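Long-range contacts in streptomycin 3''-adenylyltransferase (PDB 6SXJ), which transfers the AMP group of ATP to the 9-hydroxyl of spectinomycin, releasing diphosphate and giving bacteria resistance to that antibiotic but not to streptomycin: residues L134-K138 with L154-F159; W98-Q104 with L130-L134; D46-V52 with Y84-I90. One frame throughout, in Å; residues are numbered along the deposited sequence.

Contact 1. Residues L134-K138 with L154-F159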
# COMPACT_ATOMS: atom_id res chain seq x y z
N LEU A 134 0.89 -8.90 0.99
CA LEU A 134 1.57 -10.09 1.47
C LEU A 134 2.32 -10.79 0.35
O LEU A 134 3.41 -11.33 0.55
CB LEU A 134 0.57 -11.04 2.13
CG LEU A 134 -0.21 -10.49 3.32
CD1 LEU A 134 -1.20 -11.52 3.85
CD2 LEU A 134 0.75 -10.06 4.42
N TYR A 135 1.75 -10.79 -0.86
CA TYR A 135 2.46 -11.34 -2.00
C TYR A 135 3.71 -10.52 -2.30
O TYR A 135 4.80 -11.08 -2.49
CB TYR A 135 1.54 -11.39 -3.22
CG TYR A 135 2.19 -11.94 -4.46
CD1 TYR A 135 2.19 -13.31 -4.72
CD2 TYR A 135 2.80 -11.10 -5.38
CE1 TYR A 135 2.79 -13.82 -5.85
CE2 TYR A 135 3.39 -11.60 -6.52
CZ TYR A 135 3.39 -12.96 -6.75
OH TYR A 135 3.98 -13.46 -7.89
N GLN A 136 3.56 -9.20 -2.35
CA GLN A 136 4.71 -8.32 -2.56
C GLN A 136 5.75 -8.51 -1.46
O GLN A 136 6.92 -8.79 -1.72
CB GLN A 136 4.23 -6.87 -2.61
CG GLN A 136 5.32 -5.84 -2.83
CD GLN A 136 4.76 -4.46 -3.14
OE1 GLN A 136 3.61 -4.16 -2.82
NE2 GLN A 136 5.57 -3.62 -3.76
N ALA A 137 5.32 -8.35 -0.20
CA ALA A 137 6.25 -8.45 0.92
C ALA A 137 6.94 -9.81 0.96
O ALA A 137 8.15 -9.90 1.20
CB ALA A 137 5.52 -8.19 2.23
N LYS A 138 6.18 -10.89 0.72
CA LYS A 138 6.75 -12.23 0.80
C LYS A 138 7.88 -12.42 -0.19
O LYS A 138 8.83 -13.16 0.09
CB LYS A 138 5.65 -13.27 0.57
CG LYS A 138 6.04 -14.69 0.98
CD LYS A 138 4.82 -15.54 1.31
CE LYS A 138 5.20 -17.00 1.56
NZ LYS A 138 5.44 -17.74 0.29
N LEU A 154 4.22 -17.01 6.81
CA LEU A 154 3.11 -16.87 5.89
C LEU A 154 2.99 -18.12 5.02
O LEU A 154 4.01 -18.61 4.51
CB LEU A 154 3.28 -15.65 4.99
CG LEU A 154 3.01 -14.26 5.57
CD1 LEU A 154 3.39 -13.22 4.52
CD2 LEU A 154 1.57 -14.10 5.99
N PRO A 155 1.78 -18.64 4.82
CA PRO A 155 1.62 -19.76 3.89
C PRO A 155 1.88 -19.33 2.45
O PRO A 155 1.91 -18.14 2.12
CB PRO A 155 0.15 -20.17 4.08
CG PRO A 155 -0.54 -18.90 4.50
CD PRO A 155 0.49 -18.14 5.32
N ASP A 156 2.07 -20.32 1.59
CA ASP A 156 2.12 -20.05 0.16
C ASP A 156 0.82 -19.36 -0.25
O ASP A 156 -0.27 -19.78 0.14
CB ASP A 156 2.32 -21.34 -0.63
CG ASP A 156 3.64 -22.02 -0.30
OD1 ASP A 156 4.45 -21.43 0.46
OD2 ASP A 156 3.86 -23.15 -0.79
N ILE A 157 0.94 -18.27 -0.99
CA ILE A 157 -0.23 -17.51 -1.43
C ILE A 157 -0.40 -17.75 -2.93
O ILE A 157 0.46 -17.34 -3.72
CB ILE A 157 -0.09 -16.02 -1.12
CG1 ILE A 157 0.25 -15.81 0.35
CG2 ILE A 157 -1.40 -15.29 -1.45
CD1 ILE A 157 0.53 -14.37 0.72
N PRO A 158 -1.47 -18.41 -3.36
CA PRO A 158 -1.64 -18.67 -4.80
C PRO A 158 -1.74 -17.36 -5.57
O PRO A 158 -2.47 -16.44 -5.17
CB PRO A 158 -2.95 -19.46 -4.87
CG PRO A 158 -3.71 -19.04 -3.65
CD PRO A 158 -2.66 -18.80 -2.59
N PHE A 159 -0.99 -17.27 -6.66
CA PHE A 159 -1.09 -16.08 -7.50
C PHE A 159 -2.49 -15.89 -8.04
O PHE A 159 -2.87 -14.76 -8.38
CB PHE A 159 -0.09 -16.16 -8.64
CG PHE A 159 -0.09 -14.94 -9.51
CD1 PHE A 159 -0.78 -14.93 -10.71
CD2 PHE A 159 0.61 -13.81 -9.13
CE1 PHE A 159 -0.78 -13.82 -11.51
CE2 PHE A 159 0.62 -12.68 -9.94
CZ PHE A 159 -0.08 -12.69 -11.13
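Leu134, Tyr135 and Lys138, on one side of helix 130-139, pack against the irregular segment 154-159 in a partly buried, mainly apolar helix-to-loop contact. Ile157 points into it: its CD1 tip meets Leu134 CB at 3.6 Å. Leu154 supplies the deeper end, its CD1 lying 4.1 Å from Leu134 CD2, and both leucines continue on to Ile90 of the sheet. Lys138 suits the border. Its aliphatic chain slides past Leu154 in the opposite direction, CD 4.0 Å from Leu154 CB, before a bend at chi4 (-78°) brings the amine toward Asp156. Lys138 NZ then makes a long salt bridge of 3.8 Å with OD1 of exposed Asp156. At the other end, a chi1 of 180° carries the Tyr135 ring away from the backbone N toward Phe159, and the two form an offset edge-to-face pair: the phenylalanine edge is turned toward the tyrosine face, with centroids 5.7 Å apart. Pro158, an N-cap residue, then opens helix 159-173; the contact thus packs helix 130-139 against the start of the helical C-terminal region characteristic of aminoglycoside adenylyltransferases.

Contact 2. Residues W98-Q104 with L130-L134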
# COMPACT_ATOMS: atom_id res chain seq x y z
N TRP A 98 -4.73 -20.48 4.28
CA TRP A 98 -4.82 -19.25 3.50
C TRP A 98 -6.23 -19.09 2.94
O TRP A 98 -6.83 -20.04 2.44
CB TRP A 98 -3.81 -19.25 2.36
CG TRP A 98 -4.02 -18.07 1.45
CD1 TRP A 98 -4.51 -18.10 0.17
CD2 TRP A 98 -3.77 -16.69 1.75
NE1 TRP A 98 -4.57 -16.83 -0.34
CE2 TRP A 98 -4.13 -15.94 0.62
CE3 TRP A 98 -3.29 -16.02 2.88
CZ2 TRP A 98 -4.00 -14.56 0.56
CZ3 TRP A 98 -3.17 -14.64 2.83
CH2 TRP A 98 -3.52 -13.93 1.68
N ASN A 99 -6.76 -17.87 3.04
CA ASN A 99 -8.10 -17.58 2.54
C ASN A 99 -8.13 -16.16 2.02
O ASN A 99 -7.82 -15.22 2.76
CB ASN A 99 -9.15 -17.77 3.63
CG ASN A 99 -10.54 -17.31 3.19
OD1 ASN A 99 -10.91 -16.15 3.38
ND2 ASN A 99 -11.29 -18.22 2.59
N HIS A 100 -8.51 -16.00 0.76
CA HIS A 100 -8.70 -14.66 0.20
C HIS A 100 -10.17 -14.26 0.31
O HIS A 100 -11.05 -15.04 -0.08
CB HIS A 100 -8.27 -14.61 -1.25
CG HIS A 100 -8.54 -13.30 -1.91
ND1 HIS A 100 -7.75 -12.19 -1.70
CD2 HIS A 100 -9.51 -12.92 -2.77
CE1 HIS A 100 -8.23 -11.18 -2.40
NE2 HIS A 100 -9.29 -11.59 -3.06
N PRO A 101 -10.49 -13.07 0.84
CA PRO A 101 -9.56 -12.03 1.33
C PRO A 101 -9.06 -12.29 2.75
O PRO A 101 -9.79 -12.88 3.54
CB PRO A 101 -10.42 -10.76 1.27
CG PRO A 101 -11.81 -11.24 1.51
CD PRO A 101 -11.90 -12.68 1.02
N PRO A 102 -7.84 -11.86 3.07
CA PRO A 102 -7.26 -12.20 4.37
C PRO A 102 -7.71 -11.25 5.47
O PRO A 102 -8.22 -10.16 5.24
CB PRO A 102 -5.75 -12.08 4.12
CG PRO A 102 -5.63 -11.06 3.03
CD PRO A 102 -6.90 -11.13 2.20
N LYS A 103 -7.50 -11.72 6.70
CA LYS A 103 -7.82 -10.93 7.88
C LYS A 103 -6.69 -9.95 8.22
O LYS A 103 -5.51 -10.30 8.17
CB LYS A 103 -8.10 -11.85 9.07
CG LYS A 103 -9.43 -12.62 8.98
CD LYS A 103 -9.42 -13.82 9.94
CE LYS A 103 -10.25 -14.99 9.43
NZ LYS A 103 -9.58 -16.31 9.67
N GLN A 104 -7.09 -8.74 8.57
CA GLN A 104 -6.20 -7.63 8.87
C GLN A 104 -6.56 -7.10 10.25
O GLN A 104 -7.70 -6.70 10.48
CB GLN A 104 -6.33 -6.53 7.81
CG GLN A 104 -5.63 -5.22 8.15
CD GLN A 104 -5.79 -4.18 7.06
OE1 GLN A 104 -5.26 -4.32 5.96
NE2 GLN A 104 -6.53 -3.11 7.36
N LEU A 130 -4.75 -6.60 0.87
CA LEU A 130 -3.66 -7.17 1.65
C LEU A 130 -3.09 -8.42 1.00
O LEU A 130 -1.93 -8.77 1.26
CB LEU A 130 -4.15 -7.47 3.07
CG LEU A 130 -3.15 -8.12 4.02
CD1 LEU A 130 -1.95 -7.22 4.28
CD2 LEU A 130 -3.86 -8.47 5.31
N THR A 131 -3.87 -9.10 0.16
CA THR A 131 -3.32 -10.25 -0.54
C THR A 131 -2.20 -9.84 -1.49
O THR A 131 -1.26 -10.61 -1.71
CB THR A 131 -4.43 -10.98 -1.31
OG1 THR A 131 -5.28 -11.66 -0.38
CG2 THR A 131 -3.83 -12.00 -2.28
N ILE A 132 -2.30 -8.66 -2.09
CA ILE A 132 -1.25 -8.18 -2.97
C ILE A 132 -0.05 -7.71 -2.16
O ILE A 132 1.10 -7.85 -2.60
CB ILE A 132 -1.79 -7.05 -3.86
CG1 ILE A 132 -3.11 -7.47 -4.51
CG2 ILE A 132 -0.79 -6.67 -4.93
CD1 ILE A 132 -3.87 -6.33 -5.14
N MET A 133 -0.30 -7.16 -0.97
CA MET A 133 0.79 -6.73 -0.10
C MET A 133 1.58 -7.92 0.41
O MET A 133 2.81 -7.96 0.28
CB MET A 133 0.22 -5.92 1.06
CG MET A 133 -0.75 -4.84 0.64
SD MET A 133 -1.53 -3.98 2.01
CE MET A 133 -0.17 -3.87 3.19
N LEU A 134 0.89 -8.90 0.99
CA LEU A 134 1.57 -10.09 1.47
C LEU A 134 2.32 -10.79 0.35
O LEU A 134 3.41 -11.33 0.55
CB LEU A 134 0.57 -11.04 2.13
CG LEU A 134 -0.21 -10.49 3.32
CD1 LEU A 134 -1.20 -11.52 3.85
CD2 LEU A 134 0.75 -10.06 4.42
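Thr131 holds OG1 beside its backbone N (chi1 -71°), while His100 extends its imidazole anti to its own N (chi1 176°), so that the two side chains cross at about a right angle and Thr131 OG1 arrives at the ring edge. His100 ND1 and Thr131 OG1 lie 2.9 Å apart in a hydrogen bond that is close to straight (162°), with the oxygen in the plane of the imidazole. Either group could be the donor, which makes a histidine-threonine pair well suited to a buried site. The same hydroxyl is tightly hemmed in by carbon: Pro102 CD approaches Thr131 OG1 to 3.1 Å, and the edge of the indole brings Trp98 CZ2 to 3.3 Å from that oxygen. The peptide bond between His100 and Pro101 is cis, and Pro101 CB lies over the centre of the imidazole, while Asp161, Arg164 and Ala165 of helix 159-173 also touch His100. This loop leads into strand 103-108 of the mixed sheet of the nucleotidyltransferase domain, where that strand runs antiparallel to strand 85-91, and helix 130-139 lies against the sheet. Residues one turn apart on the helix serve different parts of the approach. Leu130 packs its branched end against the start of the strand: its CD2 is 3.9 Å from Pro102 CG and 4.0 Å from Gln104 CB. Leu134, one turn on, reaches the earlier part of the loop, where its CD1 meets the indole edge at Trp98 CZ3 (3.8 Å). Tryptophan and glutamine both combine apolar surface here with a polar end that bonds elsewhere: Trp98 NE1 to Asp161 OD1, and Gln104 OE1 to Asn127 ND2.

Contact 3. Residues D46-V52 with Y84-I90; sequences DLDFLVV and YIELTII
Leu47 to Val52 pairs with Ile85 to Ile90 as neighbouring parallel strands, the two strands of a beta-alpha-beta unit whose helix is 59-69, within the nucleotidyltransferase fold. Six backbone hydrogen bonds zip them together, starting from Leu47 N to Tyr84 O (2.9 Å) and ending with Ile90 N to Val51 O (2.9 Å). The packing is tight on the face bearing Leu47, Phe49, Val51 and Leu87. Leu87 CD1 lies 3.7 Å from Phe49 CB and also touches Val51 CG2, and aliphatic and aromatic side chains fill this layer, from which Leu47, Val51 and Ile85 reach helix 8-23. On the other face, Leu50, Thr88 and Ile90 meet helix 130-139. Ile90 takes the crowded position for CG1 (chi1 51°), which brings that atom to 3.8 Å from Val52 CG2.

Toward Asp46 the same face that bears Leu50, Thr88 and Ile90 becomes looser, partly exposed and acidic. Asp46 and Asp48 form the D-x-D pattern of this superfamily, and Glu86 stands beside them, a cluster consistent with the metal-binding carboxylates of related enzymes. Asp48 and Glu86 point the same way with their carboxylate planes turned 77° apart, and Asp48 OD1 is 4.1 Å from Glu86 OE2. Asp46 OD1 sits at the edge of the Tyr84 ring, 3.5 Å from CD2. A water then joins the two residues, donating to Asp46 OD1 at 2.6 Å and accepting from Tyr84 N at 2.8 Å.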
# COMPACT_ATOMS: atom_id res chain seq x y z
N ASP A 46 7.40 6.16 0.31
CA ASP A 46 6.76 5.86 1.58
C ASP A 46 7.59 4.84 2.36
O ASP A 46 8.34 4.04 1.80
CB ASP A 46 5.37 5.27 1.37
CG ASP A 46 4.38 6.25 0.77
OD1 ASP A 46 4.73 7.43 0.58
OD2 ASP A 46 3.24 5.82 0.51
N LEU A 47 7.40 4.85 3.68
CA LEU A 47 7.87 3.80 4.57
C LEU A 47 6.72 2.84 4.84
O LEU A 47 5.79 3.18 5.58
CB LEU A 47 8.39 4.40 5.87
CG LEU A 47 9.63 5.31 5.83
CD1 LEU A 47 9.87 5.87 7.21
CD2 LEU A 47 10.82 4.51 5.33
N ASP A 48 6.80 1.63 4.28
CA ASP A 48 5.74 0.63 4.36
C ASP A 48 6.18 -0.48 5.30
O ASP A 48 7.19 -1.15 5.05
CB ASP A 48 5.43 0.05 2.98
CG ASP A 48 4.92 1.09 2.00
OD1 ASP A 48 3.79 1.58 2.19
OD2 ASP A 48 5.64 1.41 1.02
N PHE A 49 5.40 -0.69 6.36
CA PHE A 49 5.73 -1.68 7.37
C PHE A 49 4.67 -2.77 7.41
O PHE A 49 3.47 -2.48 7.45
CB PHE A 49 5.85 -1.04 8.76
CG PHE A 49 6.95 -0.05 8.88
CD1 PHE A 49 6.72 1.30 8.63
CD2 PHE A 49 8.21 -0.44 9.28
CE1 PHE A 49 7.72 2.22 8.77
CE2 PHE A 49 9.22 0.47 9.40
CZ PHE A 49 8.98 1.81 9.14
N LEU A 50 5.12 -4.03 7.44
CA LEU A 50 4.28 -5.17 7.76
C LEU A 50 4.73 -5.72 9.11
O LEU A 50 5.92 -5.99 9.31
CB LEU A 50 4.38 -6.26 6.70
CG LEU A 50 3.42 -7.44 6.87
CD1 LEU A 50 2.00 -7.01 6.60
CD2 LEU A 50 3.82 -8.56 5.93
N VAL A 51 3.78 -5.85 10.04
CA VAL A 51 4.05 -6.30 11.40
C VAL A 51 3.22 -7.54 11.67
O VAL A 51 2.03 -7.60 11.32
CB VAL A 51 3.74 -5.19 12.42
CG1 VAL A 51 3.94 -5.71 13.85
CG2 VAL A 51 4.59 -3.97 12.17
N VAL A 52 3.83 -8.54 12.29
CA VAL A 52 3.18 -9.81 12.58
C VAL A 52 3.16 -10.01 14.09
O VAL A 52 4.19 -9.84 14.75
CB VAL A 52 3.87 -10.98 11.88
CG1 VAL A 52 3.14 -12.29 12.18
CG2 VAL A 52 3.94 -10.74 10.38
N TYR A 84 5.58 9.44 4.38
CA TYR A 84 4.38 8.79 4.88
C TYR A 84 4.75 7.46 5.50
O TYR A 84 5.54 6.70 4.93
CB TYR A 84 3.37 8.55 3.75
CG TYR A 84 2.70 9.79 3.21
CD1 TYR A 84 1.92 10.60 4.02
CD2 TYR A 84 2.83 10.12 1.87
CE1 TYR A 84 1.31 11.72 3.52
CE2 TYR A 84 2.22 11.24 1.36
CZ TYR A 84 1.46 12.04 2.18
OH TYR A 84 0.84 13.15 1.65
N ILE A 85 4.19 7.16 6.66
CA ILE A 85 4.26 5.83 7.26
C ILE A 85 2.94 5.11 7.00
O ILE A 85 1.87 5.62 7.31
CB ILE A 85 4.56 5.91 8.76
CG1 ILE A 85 5.99 6.44 9.00
CG2 ILE A 85 4.42 4.53 9.40
CD1 ILE A 85 6.24 6.74 10.42
N GLU A 86 3.03 3.90 6.45
CA GLU A 86 1.92 2.98 6.32
C GLU A 86 2.31 1.71 7.05
O GLU A 86 3.40 1.17 6.80
CB GLU A 86 1.62 2.71 4.85
CG GLU A 86 0.18 2.46 4.51
CD GLU A 86 -0.03 2.47 3.01
OE1 GLU A 86 0.08 3.56 2.40
OE2 GLU A 86 -0.25 1.38 2.44
N LEU A 87 1.47 1.26 7.97
CA LEU A 87 1.79 0.10 8.79
C LEU A 87 0.57 -0.79 8.93
O LEU A 87 -0.48 -0.34 9.39
CB LEU A 87 2.27 0.52 10.18
CG LEU A 87 2.78 -0.60 11.09
CD1 LEU A 87 4.05 -0.14 11.84
CD2 LEU A 87 1.72 -1.00 12.07
N THR A 88 0.74 -2.07 8.59
CA THR A 88 -0.30 -3.09 8.69
C THR A 88 0.13 -4.16 9.68
O THR A 88 1.30 -4.56 9.71
CB THR A 88 -0.57 -3.75 7.33
OG1 THR A 88 -0.99 -2.76 6.39
CG2 THR A 88 -1.64 -4.82 7.47
N ILE A 89 -0.82 -4.64 10.47
CA ILE A 89 -0.58 -5.70 11.45
C ILE A 89 -1.45 -6.89 11.07
O ILE A 89 -2.66 -6.75 10.87
CB ILE A 89 -0.91 -5.23 12.88
CG1 ILE A 89 -0.11 -3.96 13.21
CG2 ILE A 89 -0.62 -6.33 13.88
CD1 ILE A 89 -0.32 -3.45 14.62
N ILE A 90 -0.82 -8.06 10.99
CA ILE A 90 -1.53 -9.32 10.80
C ILE A 90 -1.20 -10.25 11.96
O ILE A 90 -0.12 -10.17 12.56
CB ILE A 90 -1.19 -9.99 9.46
CG1 ILE A 90 0.33 -10.10 9.29
CG2 ILE A 90 -1.82 -9.22 8.30
CD1 ILE A 90 0.74 -10.97 8.13
O HOH W 1 6.19 9.32 1.60
O HOH W 2 1.56 -1.56 5.32

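Contact 3 forms the heart of the sheet, contact 2 is a buried layer beside it, and contact 1 is partly buried nearer the surface. Contacts 1 and 2 both use helix 130-139 and share Leu134, whose CD2 also packs on Leu50 and Ile90 of contact 3. Trp98 of contact 2 presses on Ile157 and Pro158 of contact 1, so the two loops form one continuous layer against the helix. The chemistry follows the setting: a regular backbone ladder with an acidic end in contact 3, a single side-chain hydrogen bond among apolar groups in contact 2, and an aromatic pair with a long salt bridge in contact 1.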